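Local coordinates for Poly(A) ribonuclease pop2 (Schizosaccharomyces pombe, PDB 2P51), which removes poly(A) tails from mRNA as the metal-dependent 3'-exoribonuclease subunit of the CCR4-NOT complex, releasing 5'-AMP, at residues 36-41 with 154-159; 83-88 with 142-147; 126-129 with 133-136; 146-151 with 178-183; 204-209 with 250-255. All coordinates share one frame; numbering follows the deposited sequence.

Contact 1. Residues 36-41 with 154-159; sequences NLIMSL and SGLVLQ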
# COMPACT_ATOMS: atom_id res chain seq x y z
N ASN A 36 14.49 -10.86 -4.21
CA ASN A 36 14.71 -12.16 -4.87
C ASN A 36 13.75 -13.18 -4.26
O ASN A 36 13.17 -14.00 -5.01
CB ASN A 36 16.15 -12.68 -4.75
CG ASN A 36 17.15 -11.95 -5.58
OD1 ASN A 36 18.40 -12.05 -5.39
ND2 ASN A 36 16.64 -11.22 -6.55
N LEU A 37 13.57 -13.15 -2.95
CA LEU A 37 12.65 -14.11 -2.31
C LEU A 37 11.22 -13.89 -2.80
O LEU A 37 10.53 -14.84 -3.17
CB LEU A 37 12.74 -13.99 -0.80
CG LEU A 37 11.90 -14.97 0.04
CD1 LEU A 37 12.13 -16.43 -0.32
CD2 LEU A 37 12.18 -14.71 1.51
N ILE A 38 10.79 -12.62 -2.78
CA ILE A 38 9.46 -12.28 -3.33
C ILE A 38 9.34 -12.75 -4.77
O ILE A 38 8.32 -13.35 -5.11
CB ILE A 38 9.19 -10.78 -3.20
CG1 ILE A 38 9.03 -10.41 -1.72
CG2 ILE A 38 7.96 -10.35 -4.03
CD1 ILE A 38 9.07 -8.91 -1.44
N MET A 39 10.32 -12.48 -5.64
CA MET A 39 10.23 -12.92 -7.03
C MET A 39 10.07 -14.42 -7.17
O MET A 39 9.37 -14.89 -8.08
CB MET A 39 11.48 -12.45 -7.80
CG MET A 39 11.37 -10.95 -8.04
SD MET A 39 12.88 -10.37 -8.80
CE MET A 39 12.86 -11.16 -10.39
N SER A 40 10.71 -15.17 -6.27
CA SER A 40 10.63 -16.61 -6.33
C SER A 40 9.27 -17.15 -5.90
O SER A 40 9.00 -18.34 -6.20
CB SER A 40 11.73 -17.19 -5.43
OG SER A 40 11.38 -17.22 -4.06
N LEU A 41 8.47 -16.34 -5.20
CA LEU A 41 7.18 -16.79 -4.65
C LEU A 41 5.99 -16.29 -5.43
O LEU A 41 4.90 -16.86 -5.32
CB LEU A 41 7.05 -16.29 -3.19
CG LEU A 41 7.95 -17.05 -2.18
CD1 LEU A 41 8.14 -16.36 -0.86
CD2 LEU A 41 7.34 -18.45 -1.97
N SER A 154 10.05 -7.25 -11.16
CA SER A 154 9.82 -8.35 -10.23
C SER A 154 8.79 -9.35 -10.73
O SER A 154 8.81 -10.49 -10.24
CB SER A 154 9.34 -7.82 -8.85
OG SER A 154 8.08 -7.12 -9.01
N GLY A 155 7.91 -8.95 -11.62
CA GLY A 155 6.74 -9.77 -11.99
C GLY A 155 5.52 -9.32 -11.19
O GLY A 155 4.43 -9.82 -11.50
N LEU A 156 5.63 -8.41 -10.21
CA LEU A 156 4.44 -8.03 -9.46
C LEU A 156 3.65 -6.97 -10.22
O LEU A 156 2.41 -6.91 -9.98
CB LEU A 156 4.82 -7.50 -8.08
CG LEU A 156 5.03 -8.54 -6.95
CD1 LEU A 156 6.26 -9.44 -7.22
CD2 LEU A 156 5.11 -7.85 -5.61
N VAL A 157 4.33 -6.11 -11.02
CA VAL A 157 3.58 -5.06 -11.73
C VAL A 157 3.55 -5.35 -13.23
O VAL A 157 4.33 -6.20 -13.68
CB VAL A 157 4.13 -3.66 -11.44
CG1 VAL A 157 3.98 -3.32 -9.95
CG2 VAL A 157 5.59 -3.53 -11.88
N LEU A 158 2.67 -4.69 -13.97
CA LEU A 158 2.54 -4.87 -15.42
C LEU A 158 2.06 -6.28 -15.78
O LEU A 158 2.17 -6.78 -16.90
CB LEU A 158 3.84 -4.53 -16.17
CG LEU A 158 4.38 -3.10 -15.96
CD1 LEU A 158 5.88 -3.01 -16.25
CD2 LEU A 158 3.65 -2.09 -16.85
N GLN A 159 1.48 -7.01 -14.83
CA GLN A 159 1.09 -8.38 -15.07
C GLN A 159 -0.36 -8.63 -14.63
O GLN A 159 -0.69 -8.56 -13.45
CB GLN A 159 2.01 -9.34 -14.32
CG GLN A 159 3.46 -9.33 -14.76
CD GLN A 159 3.75 -10.01 -16.08
OE1 GLN A 159 4.88 -9.88 -16.58
NE2 GLN A 159 2.76 -10.71 -16.64
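Ile38 and Leu156 set their side chains at about a right angle, and a single branch of the isoleucine does the touching: Ile38 CG2 lies 3.7 Å from Leu156 CD1 and 4.1 Å from Leu156 CD2, so one methyl meets both prongs of the leucine fork. Leu156 leaves its backbone without aiming at the helix; it is the far end of the side chain that closes in. Beside this pair, Met39 runs alongside the backbone of Ser154. Its CG sits 3.4 Å from Ser154 O, and SD is 3.9 Å from Ser154 CA. The bend of the Met39 chain at chi3 (66°) puts CE 4.1 Å from Ser154 CA. An alanine here is likely to strip Ser154 of the cover of the methionine chain and leave a gap between the helix and the loop. Ser154 itself is held by its hydroxyl: OG accepts from Leu156 N at 3.0 Å, an ST turn with a nearly straight bond (163°), and also bonds to Leu151 O. That turn fixes the loop from which Leu156 reaches across. The loop joins helix 144-152 to strand 163-166, whose Trp164 bonds to Leu156 O, while Ile38 on helix 31-41 also packs on Trp106 and Phe108 of strand 105-109.

Contact 2. Residues 83-88 with 142-147; sequences LKIIQI and IEPADF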
# COMPACT_ATOMS: atom_id res chain seq x y z
N LEU A 83 6.31 14.88 -0.14
CA LEU A 83 6.64 14.22 1.11
C LEU A 83 7.14 12.82 0.82
O LEU A 83 6.53 12.09 0.02
CB LEU A 83 5.42 14.11 2.03
CG LEU A 83 4.78 15.46 2.46
CD1 LEU A 83 3.61 15.19 3.44
CD2 LEU A 83 5.82 16.36 3.10
N LYS A 84 8.24 12.49 1.45
CA LYS A 84 8.86 11.19 1.15
C LYS A 84 8.18 10.01 1.82
O LYS A 84 7.77 10.04 2.98
CB LYS A 84 10.32 11.23 1.60
CG LYS A 84 11.17 12.19 0.77
CD LYS A 84 12.58 12.23 1.39
CE LYS A 84 13.42 13.13 0.46
NZ LYS A 84 14.82 13.14 0.95
N ILE A 85 8.09 8.93 1.05
CA ILE A 85 7.60 7.65 1.58
C ILE A 85 8.46 7.14 2.73
O ILE A 85 9.67 7.35 2.70
CB ILE A 85 7.57 6.62 0.43
CG1 ILE A 85 6.81 5.35 0.78
CG2 ILE A 85 8.98 6.26 -0.07
CD1 ILE A 85 5.38 5.47 1.12
N ILE A 86 7.78 6.48 3.69
CA ILE A 86 8.50 5.94 4.86
C ILE A 86 8.45 4.42 4.87
O ILE A 86 9.49 3.79 5.19
CB ILE A 86 7.95 6.58 6.17
CG1 ILE A 86 8.30 8.08 6.23
CG2 ILE A 86 8.47 5.88 7.40
CD1 ILE A 86 7.58 8.88 7.32
N GLN A 87 7.34 3.80 4.53
CA GLN A 87 7.32 2.36 4.49
C GLN A 87 6.36 1.88 3.38
O GLN A 87 5.36 2.54 3.13
CB GLN A 87 6.76 1.64 5.73
CG GLN A 87 7.61 1.60 6.96
CD GLN A 87 6.97 0.88 8.12
OE1 GLN A 87 5.72 1.01 8.30
NE2 GLN A 87 7.73 0.19 8.92
N ILE A 88 6.65 0.74 2.79
CA ILE A 88 5.68 0.04 1.94
C ILE A 88 5.52 -1.37 2.48
O ILE A 88 6.55 -2.02 2.73
CB ILE A 88 6.09 -0.06 0.46
CG1 ILE A 88 6.19 1.33 -0.19
CG2 ILE A 88 5.15 -0.98 -0.32
CD1 ILE A 88 6.73 1.40 -1.59
N ILE A 142 15.92 2.28 2.64
CA ILE A 142 16.05 2.07 1.20
C ILE A 142 15.88 3.34 0.40
O ILE A 142 15.05 4.17 0.73
CB ILE A 142 14.97 1.06 0.75
CG1 ILE A 142 15.16 -0.28 1.46
CG2 ILE A 142 14.91 0.92 -0.76
CD1 ILE A 142 13.83 -1.07 1.57
N GLU A 143 16.62 3.50 -0.71
CA GLU A 143 16.29 4.56 -1.65
C GLU A 143 15.11 4.14 -2.52
O GLU A 143 15.22 3.05 -3.14
CB GLU A 143 17.47 4.87 -2.58
CG GLU A 143 18.56 5.66 -1.88
CD GLU A 143 18.11 7.08 -1.56
OE1 GLU A 143 17.10 7.60 -2.11
OE2 GLU A 143 18.80 7.68 -0.72
N PRO A 144 14.03 4.92 -2.56
CA PRO A 144 12.88 4.50 -3.39
C PRO A 144 13.23 4.08 -4.79
O PRO A 144 12.61 3.19 -5.37
CB PRO A 144 12.04 5.81 -3.44
CG PRO A 144 12.25 6.32 -2.02
CD PRO A 144 13.75 6.17 -1.83
N ALA A 145 14.21 4.74 -5.38
CA ALA A 145 14.61 4.44 -6.74
C ALA A 145 15.18 3.05 -6.89
O ALA A 145 14.92 2.34 -7.88
CB ALA A 145 15.63 5.51 -7.17
N ASP A 146 15.98 2.61 -5.92
CA ASP A 146 16.54 1.25 -5.92
C ASP A 146 15.42 0.23 -5.82
O ASP A 146 15.39 -0.80 -6.50
CB ASP A 146 17.53 1.11 -4.77
CG ASP A 146 18.80 1.92 -4.93
OD1 ASP A 146 19.13 2.38 -6.06
OD2 ASP A 146 19.49 2.09 -3.90
N PHE A 147 14.47 0.50 -4.94
CA PHE A 147 13.31 -0.38 -4.80
C PHE A 147 12.53 -0.43 -6.07
O PHE A 147 12.07 -1.47 -6.55
CB PHE A 147 12.43 0.20 -3.68
CG PHE A 147 11.07 -0.49 -3.55
CD1 PHE A 147 10.95 -1.74 -2.97
CD2 PHE A 147 9.92 0.16 -4.01
CE1 PHE A 147 9.69 -2.29 -2.86
CE2 PHE A 147 8.67 -0.42 -3.91
CZ PHE A 147 8.53 -1.67 -3.33
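The Phe147 ring receives the CD1 methyl of Ile88 obliquely, and the methyl comes nearest to Phe147 CE2, at 3.5 Å, with Phe147 CZ at 4.0 Å. The aromatic neighbours come from outside the two segments: Phe110 meets the ring edge-to-face, and Phe108 lies with its plane at about 60° to it. With CG anti to the backbone N (chi1 171°), Phe147 carries its ring from the helix toward the sheet. The puckered Pro144 ring offers its CG to Ile85 CG2 at 3.8 Å, the two side chains sliding past each other in opposite directions. Both contacts are purely apolar. Pro144 opens helix 144-152 directly after the N-cap residue Glu143, whose O takes the bond from Phe147 N at 3.2 Å. Ile88 and Ile85 also touch Thr52 on strand 47-53, so this first helical turn covers Ile88, on a central strand, and Ile85 in the loop leading into it. Between the two isoleucines, Ile86 and Gln87 both face Glu53, making a classic beta bulge beside a metal ligand. The Ile85 side chain is about 9 Å from a bound magnesium ion, and strand 87-93 is a central strand of the DEDD nuclease fold.

Contact 3. Residues 126-129 with 133-136; sequences LLTK and DFKK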
# COMPACT_ATOMS: atom_id res chain seq x y z
N LEU A 126 2.93 9.95 15.54
CA LEU A 126 2.10 8.72 15.46
C LEU A 126 2.96 7.54 15.00
O LEU A 126 2.85 6.44 15.55
CB LEU A 126 0.97 8.94 14.48
CG LEU A 126 0.02 7.78 14.16
CD1 LEU A 126 -0.72 7.27 15.41
CD2 LEU A 126 -1.01 8.30 13.15
N LEU A 127 3.80 7.80 13.99
CA LEU A 127 4.64 6.69 13.50
C LEU A 127 5.64 6.23 14.55
O LEU A 127 5.97 5.05 14.73
CB LEU A 127 5.34 7.12 12.20
CG LEU A 127 4.38 7.18 11.00
CD1 LEU A 127 5.00 7.94 9.82
CD2 LEU A 127 3.93 5.77 10.52
N THR A 128 6.21 7.20 15.28
CA THR A 128 7.14 6.90 16.35
C THR A 128 6.48 6.04 17.42
O THR A 128 7.02 5.00 17.84
CB THR A 128 7.69 8.19 16.98
OG1 THR A 128 8.39 8.91 15.95
CG2 THR A 128 8.71 7.90 18.08
N LYS A 129 5.30 6.46 17.86
CA LYS A 129 4.58 5.67 18.88
C LYS A 129 4.22 4.30 18.33
O LYS A 129 4.09 3.34 19.11
CB LYS A 129 3.33 6.42 19.36
CG LYS A 129 3.67 7.61 20.25
CD LYS A 129 2.43 8.08 21.00
CE LYS A 129 2.68 9.16 22.04
NZ LYS A 129 2.70 10.52 21.46
N ASP A 133 11.50 3.22 13.65
CA ASP A 133 12.86 3.58 14.11
C ASP A 133 13.46 4.61 13.18
O ASP A 133 14.16 4.30 12.21
CB ASP A 133 13.67 2.28 14.21
CG ASP A 133 15.05 2.48 14.75
OD1 ASP A 133 15.53 3.63 14.91
OD2 ASP A 133 15.74 1.47 15.07
N PHE A 134 13.13 5.87 13.44
CA PHE A 134 13.55 6.89 12.47
C PHE A 134 15.06 6.95 12.30
O PHE A 134 15.57 7.21 11.22
CB PHE A 134 12.93 8.24 12.89
CG PHE A 134 11.49 8.38 12.36
CD1 PHE A 134 11.27 8.65 11.01
CD2 PHE A 134 10.38 8.24 13.19
CE1 PHE A 134 9.99 8.78 10.47
CE2 PHE A 134 9.09 8.33 12.67
CZ PHE A 134 8.89 8.59 11.30
N LYS A 135 15.83 6.70 13.37
CA LYS A 135 17.27 6.78 13.21
C LYS A 135 17.75 5.73 12.20
O LYS A 135 18.60 5.93 11.36
CB LYS A 135 17.99 6.58 14.55
CG LYS A 135 19.51 6.68 14.44
CD LYS A 135 20.23 6.52 15.74
CE LYS A 135 19.87 7.40 16.95
NZ LYS A 135 19.58 6.47 18.06
N LYS A 136 17.16 4.54 12.27
CA LYS A 136 17.53 3.47 11.36
C LYS A 136 17.08 3.78 9.94
O LYS A 136 17.84 3.44 9.01
CB LYS A 136 16.97 2.12 11.82
CG LYS A 136 17.75 0.97 11.21
CD LYS A 136 17.40 -0.34 11.90
CE LYS A 136 17.97 -1.55 11.14
NZ LYS A 136 17.64 -2.84 11.81
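Apolar packing comes first: Leu127 CB meets the far end of the Phe134 ring, 3.9 Å from Phe134 CZ and 4.0 Å from Phe134 CE2, at the ring edge and close to its plane. A polar atom shares that edge. Thr128 OG1 lies 3.4 Å from Phe134 CE2 and 3.5 Å from Phe134 CD2, with the two side chains crossing at about a right angle. Thr128 OG1 sits beside the backbone N, anti to the carbonyl carbon (chi1 -61°), a position from which it also hydrogen-bonds to Ile124 O in the preceding turn. The second helix has a capping bond of its own: Asp133 at the N-cap accepts from Lys136 N at 3.2 Å through OD1, met from well above the carboxylate plane. This cap fixes the start of helix 134-140, and Phe134, in its first turn, points back at helix 121-129. Substituting an alanine for Phe134 would probably leave Leu127 CB and the Thr128 hydroxyl facing a gap, with the edge packing between helices 121-129 and 134-140 lost. The Leu127 side chain lies about 4 Å from that of the metal ligand Glu53, so the helix pair borders the active site. Chemically, the weakly positive C-H rim of Phe134 probably suits the Thr128 oxygen, whose hydrogen bond is made to Ile124 O, while the same rim packs against the hydrocarbon of Leu127.

Contact 4. Residues 146-151 with 178-183; sequences DFAELL and KAMTQI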
# COMPACT_ATOMS: atom_id res chain seq x y z
N ASP A 146 15.98 2.61 -5.92
CA ASP A 146 16.54 1.25 -5.92
C ASP A 146 15.42 0.23 -5.82
O ASP A 146 15.39 -0.80 -6.50
CB ASP A 146 17.53 1.11 -4.77
CG ASP A 146 18.80 1.92 -4.93
OD1 ASP A 146 19.13 2.38 -6.06
OD2 ASP A 146 19.49 2.09 -3.90
N PHE A 147 14.47 0.50 -4.94
CA PHE A 147 13.31 -0.38 -4.80
C PHE A 147 12.53 -0.43 -6.07
O PHE A 147 12.07 -1.47 -6.55
CB PHE A 147 12.43 0.20 -3.68
CG PHE A 147 11.07 -0.49 -3.55
CD1 PHE A 147 10.95 -1.74 -2.97
CD2 PHE A 147 9.92 0.16 -4.01
CE1 PHE A 147 9.69 -2.29 -2.86
CE2 PHE A 147 8.67 -0.42 -3.91
CZ PHE A 147 8.53 -1.67 -3.33
N ALA A 148 12.33 0.74 -6.66
CA ALA A 148 11.48 0.79 -7.85
C ALA A 148 12.05 -0.00 -9.01
O ALA A 148 11.31 -0.73 -9.70
CB ALA A 148 11.27 2.27 -8.17
N GLU A 149 13.36 0.09 -9.28
CA GLU A 149 13.96 -0.72 -10.32
C GLU A 149 13.66 -2.21 -10.11
O GLU A 149 13.31 -2.91 -11.06
CB GLU A 149 15.47 -0.54 -10.24
CG GLU A 149 16.06 -0.00 -11.51
CD GLU A 149 17.51 0.36 -11.29
OE1 GLU A 149 18.20 -0.50 -10.68
OE2 GLU A 149 17.88 1.47 -11.72
N LEU A 150 13.80 -2.68 -8.88
CA LEU A 150 13.54 -4.09 -8.57
C LEU A 150 12.06 -4.43 -8.70
O LEU A 150 11.69 -5.50 -9.20
CB LEU A 150 14.07 -4.43 -7.17
CG LEU A 150 15.61 -4.36 -7.06
CD1 LEU A 150 16.07 -4.67 -5.64
CD2 LEU A 150 16.30 -5.30 -8.04
N LEU A 151 11.20 -3.53 -8.22
CA LEU A 151 9.77 -3.81 -8.27
C LEU A 151 9.29 -3.92 -9.72
O LEU A 151 8.55 -4.82 -10.07
CB LEU A 151 8.96 -2.72 -7.55
CG LEU A 151 7.44 -2.97 -7.54
CD1 LEU A 151 7.11 -4.24 -6.77
CD2 LEU A 151 6.69 -1.76 -6.98
N LYS A 178 4.81 7.06 -7.81
CA LYS A 178 5.91 8.02 -7.64
C LYS A 178 7.25 7.31 -7.57
O LYS A 178 8.26 7.67 -8.17
CB LYS A 178 5.68 8.87 -6.38
CG LYS A 178 6.86 9.69 -5.93
CD LYS A 178 6.56 10.47 -4.65
CE LYS A 178 7.78 11.34 -4.24
NZ LYS A 178 7.54 11.86 -2.83
N ALA A 179 7.34 6.23 -6.80
CA ALA A 179 8.58 5.49 -6.68
C ALA A 179 8.97 4.93 -8.04
O ALA A 179 10.12 5.07 -8.50
CB ALA A 179 8.43 4.36 -5.68
N MET A 180 8.03 4.29 -8.74
CA MET A 180 8.44 3.67 -10.01
C MET A 180 8.79 4.69 -11.08
O MET A 180 9.63 4.38 -11.92
CB MET A 180 7.30 2.76 -10.49
CG MET A 180 7.25 1.50 -9.63
SD MET A 180 6.01 0.33 -10.24
CE MET A 180 4.53 1.31 -10.08
N THR A 181 8.15 5.87 -11.09
CA THR A 181 8.34 6.79 -12.22
C THR A 181 9.37 7.88 -11.96
O THR A 181 9.92 8.44 -12.91
CB THR A 181 7.01 7.47 -12.62
OG1 THR A 181 6.50 8.24 -11.52
CG2 THR A 181 5.93 6.46 -12.97
N GLN A 182 9.58 8.17 -10.67
CA GLN A 182 10.52 9.19 -10.21
C GLN A 182 10.27 10.58 -10.76
O GLN A 182 11.23 11.35 -10.98
CB GLN A 182 11.94 8.77 -10.58
CG GLN A 182 12.41 7.53 -9.81
CD GLN A 182 12.63 7.80 -8.33
OE1 GLN A 182 13.33 8.75 -7.95
NE2 GLN A 182 12.03 6.94 -7.51
N ILE A 183 9.00 10.93 -10.98
CA ILE A 183 8.70 12.25 -11.51
C ILE A 183 7.44 12.72 -10.81
O ILE A 183 6.78 11.86 -10.19
CB ILE A 183 8.42 12.20 -13.02
CG1 ILE A 183 7.39 11.10 -13.36
CG2 ILE A 183 9.69 12.03 -13.84
CD1 ILE A 183 7.02 11.10 -14.85
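Ala148 CB presses straight onto the backbone of the facing helix, 3.0 Å from Ala179 O and 3.7 Å from Met180 CA. It is a tight fit, and the small methyl of Ala148 lets its helix come in until the CA atoms of Ala148 and Met180 are 4.7 Å apart; Ala148 CB stands 4.3 Å from Ala179 CB. One turn on, Leu151 CD2 meets the sulfur of Met180 at 3.9 Å. Leu151 reaches it with CG anti to the backbone N (chi1 -179°), and Met180, its CG anti to the carbonyl carbon (chi1 -73°) and chi2 extended, places SD there. In the next shell, Ala179 O, against which the alanine methyl lies, is occupied by the amide of Gln182. Gln182 NE2 donates to it at 2.9 Å in the carbonyl plane, on a lone pair, and along a nearly straight line (166°). Gln182 leaves the helix with positive phi, and folding its side chain back gives this carbonyl a donor just where helix 170-181 ends. Leu151 CB lies over the rim of one face of the Phe147 ring, and Met180 also touches Ile152 and Phe200. Close helix packing across alanines therefore joins helix 144-152 to helix 170-181. The latter also carries Asp172, a magnesium ligand whose side chain is about 11 Å from that of Ala179, so the pair belongs to the helical layer beside the DEDD active site.

Contact 5. Residues 204-209 with 250-255; sequences YDIKYI and FEIRSR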
# COMPACT_ATOMS: atom_id res chain seq x y z
N TYR A 204 -8.10 -4.21 -6.52
CA TYR A 204 -9.34 -3.96 -5.77
C TYR A 204 -9.03 -3.04 -4.58
O TYR A 204 -7.96 -3.25 -3.96
CB TYR A 204 -9.98 -5.25 -5.24
CG TYR A 204 -10.43 -6.21 -6.32
CD1 TYR A 204 -11.60 -5.98 -7.03
CD2 TYR A 204 -9.68 -7.33 -6.60
CE1 TYR A 204 -12.02 -6.85 -8.02
CE2 TYR A 204 -10.09 -8.20 -7.59
CZ TYR A 204 -11.25 -7.97 -8.29
OH TYR A 204 -11.63 -8.87 -9.28
N ASP A 205 -9.93 -2.11 -4.34
CA ASP A 205 -9.83 -1.24 -3.16
C ASP A 205 -10.92 -1.68 -2.20
O ASP A 205 -12.10 -1.45 -2.49
CB ASP A 205 -9.95 0.23 -3.57
CG ASP A 205 -9.79 1.18 -2.40
OD1 ASP A 205 -10.04 0.77 -1.22
OD2 ASP A 205 -9.43 2.36 -2.61
N ILE A 206 -10.54 -2.28 -1.08
CA ILE A 206 -11.53 -2.81 -0.12
C ILE A 206 -12.42 -1.68 0.41
O ILE A 206 -13.56 -1.96 0.76
CB ILE A 206 -10.82 -3.53 1.03
CG1 ILE A 206 -10.11 -4.80 0.55
CG2 ILE A 206 -11.74 -3.85 2.21
CD1 ILE A 206 -9.20 -5.39 1.64
N LYS A 207 -11.89 -0.45 0.51
CA LYS A 207 -12.75 0.65 0.97
C LYS A 207 -13.84 0.97 -0.04
O LYS A 207 -15.00 1.26 0.30
CB LYS A 207 -11.94 1.94 1.19
CG LYS A 207 -12.79 3.11 1.73
CD LYS A 207 -13.09 3.04 3.20
CE LYS A 207 -14.00 4.23 3.60
NZ LYS A 207 -14.53 3.96 4.97
N TYR A 208 -13.46 0.94 -1.32
CA TYR A 208 -14.48 1.11 -2.34
C TYR A 208 -15.53 -0.00 -2.22
O TYR A 208 -16.73 0.21 -2.27
CB TYR A 208 -13.84 1.09 -3.75
CG TYR A 208 -14.89 1.08 -4.85
CD1 TYR A 208 -15.48 2.29 -5.24
CD2 TYR A 208 -15.31 -0.09 -5.51
CE1 TYR A 208 -16.43 2.30 -6.23
CE2 TYR A 208 -16.28 -0.08 -6.50
CZ TYR A 208 -16.83 1.14 -6.86
OH TYR A 208 -17.79 1.20 -7.84
N ILE A 209 -15.07 -1.25 -2.10
CA ILE A 209 -16.00 -2.38 -2.01
C ILE A 209 -16.89 -2.24 -0.78
O ILE A 209 -18.14 -2.34 -0.90
CB ILE A 209 -15.24 -3.72 -2.01
CG1 ILE A 209 -14.40 -3.94 -3.25
CG2 ILE A 209 -16.26 -4.85 -1.79
CD1 ILE A 209 -13.51 -5.17 -3.24
N PHE A 250 -10.00 -11.61 1.82
CA PHE A 250 -10.48 -12.98 1.55
C PHE A 250 -11.77 -13.23 2.34
O PHE A 250 -12.68 -13.94 1.88
CB PHE A 250 -9.40 -14.01 1.83
CG PHE A 250 -8.35 -13.93 0.71
CD1 PHE A 250 -8.62 -14.52 -0.51
CD2 PHE A 250 -7.14 -13.25 0.90
CE1 PHE A 250 -7.70 -14.46 -1.55
CE2 PHE A 250 -6.21 -13.20 -0.12
CZ PHE A 250 -6.48 -13.81 -1.32
N GLU A 251 -11.85 -12.61 3.54
CA GLU A 251 -13.08 -12.87 4.33
C GLU A 251 -14.27 -12.18 3.68
O GLU A 251 -15.36 -12.77 3.65
CB GLU A 251 -12.88 -12.38 5.78
CG GLU A 251 -14.04 -12.74 6.69
CD GLU A 251 -14.32 -14.21 6.86
OE1 GLU A 251 -13.40 -15.00 6.54
OE2 GLU A 251 -15.45 -14.58 7.30
N ILE A 252 -14.14 -10.96 3.18
CA ILE A 252 -15.22 -10.25 2.48
C ILE A 252 -15.61 -11.00 1.22
O ILE A 252 -16.78 -11.17 0.86
CB ILE A 252 -14.68 -8.82 2.16
CG1 ILE A 252 -14.68 -7.93 3.42
CG2 ILE A 252 -15.34 -8.19 0.96
CD1 ILE A 252 -13.84 -6.67 3.01
N ARG A 253 -14.58 -11.50 0.48
CA ARG A 253 -14.85 -12.26 -0.74
C ARG A 253 -15.69 -13.48 -0.40
O ARG A 253 -16.65 -13.83 -1.09
CB ARG A 253 -13.54 -12.72 -1.38
CG ARG A 253 -13.76 -13.27 -2.78
CD ARG A 253 -12.42 -13.67 -3.40
NE ARG A 253 -11.99 -14.92 -2.76
CZ ARG A 253 -10.96 -15.64 -3.22
NH1 ARG A 253 -10.23 -15.24 -4.27
NH2 ARG A 253 -10.68 -16.76 -2.56
N SER A 254 -15.34 -14.18 0.69
CA SER A 254 -16.13 -15.35 1.10
C SER A 254 -17.52 -15.01 1.58
O SER A 254 -18.49 -15.67 1.20
CB SER A 254 -15.35 -16.04 2.23
OG SER A 254 -16.09 -17.16 2.68
N ARG A 255 -17.63 -13.99 2.44
CA ARG A 255 -18.93 -13.71 3.05
C ARG A 255 -19.89 -13.01 2.08
O ARG A 255 -21.06 -13.37 2.19
CB ARG A 255 -18.79 -12.82 4.27
CG ARG A 255 -18.07 -13.49 5.45
CD ARG A 255 -18.45 -12.80 6.75
NE ARG A 255 -17.62 -13.21 7.87
CZ ARG A 255 -17.90 -13.00 9.15
NH1 ARG A 255 -19.04 -12.37 9.46
NH2 ARG A 255 -17.04 -13.42 10.06
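Ile206 and Ile252 share one conformation, with CG1 anti to the carbonyl carbon (chi1 -67° and -76°) and CG2 anti to the backbone N. Because chi2 of Ile252 is extended, its CD1 runs out as far as Ile206 CG2, a contact of 3.6 Å between methyls whose parent side chains are inclined to each other. Ile209, one turn further along, adds a looser touch: its CG2 lies 4.4 Å from Ile252 CG2. Ile252 thus offers both its branches, the long one to Ile206 and the short one to Ile209, and all three residues are buried. These isoleucines join the first turn of helix 206-213, which follows strand 203-205 at the margin of the sheet within this chain, to helix 238-257. That long helix carries Asp241, a metal ligand of the DEDD site, and the Ile206 side chain stands about 10 Å from a bound magnesium ion. Ile206 packs further along the same helix on Thr245, Ile248 and Phe249, and on its sheet side it touches Ile165 of strand 163-166. Ile209 also meets Phe257, and Ile252 meets Met210. The turn bearing Ile206 is set by Asp205 at the N-cap. Asp205 OD1 accepts from Lys207 N at 2.8 Å, on its anti side and tilted out of the carboxylate plane, and takes a weak second bond from Tyr208 N. The same carboxylate also bonds to His168 N, Ser169 OG and Tyr270 N.

Overall arrangement
From the N terminus, helix 31-41 opens contact 1, which closes only at the loop 154-159. Inside that span contact 2 ties the start of strand 87-93 to helix 144-152, and within contact 2 lies contact 3, the short loop between helices 121-129 and 134-140. Contact 2 touches contact 3 through Ile86. Contact 4 begins on residues 146-147, where contact 2 ends, and closes at 178-183, so it crosses contact 1; Val157 packs against both Leu151 and Met180. Contact 5 closes a separate loop after all the others, on the opposite side of the chain's centre from contacts 2, 3 and 4, joining helix 238-257 to helix 206-213, which follows the edge strand 203-205.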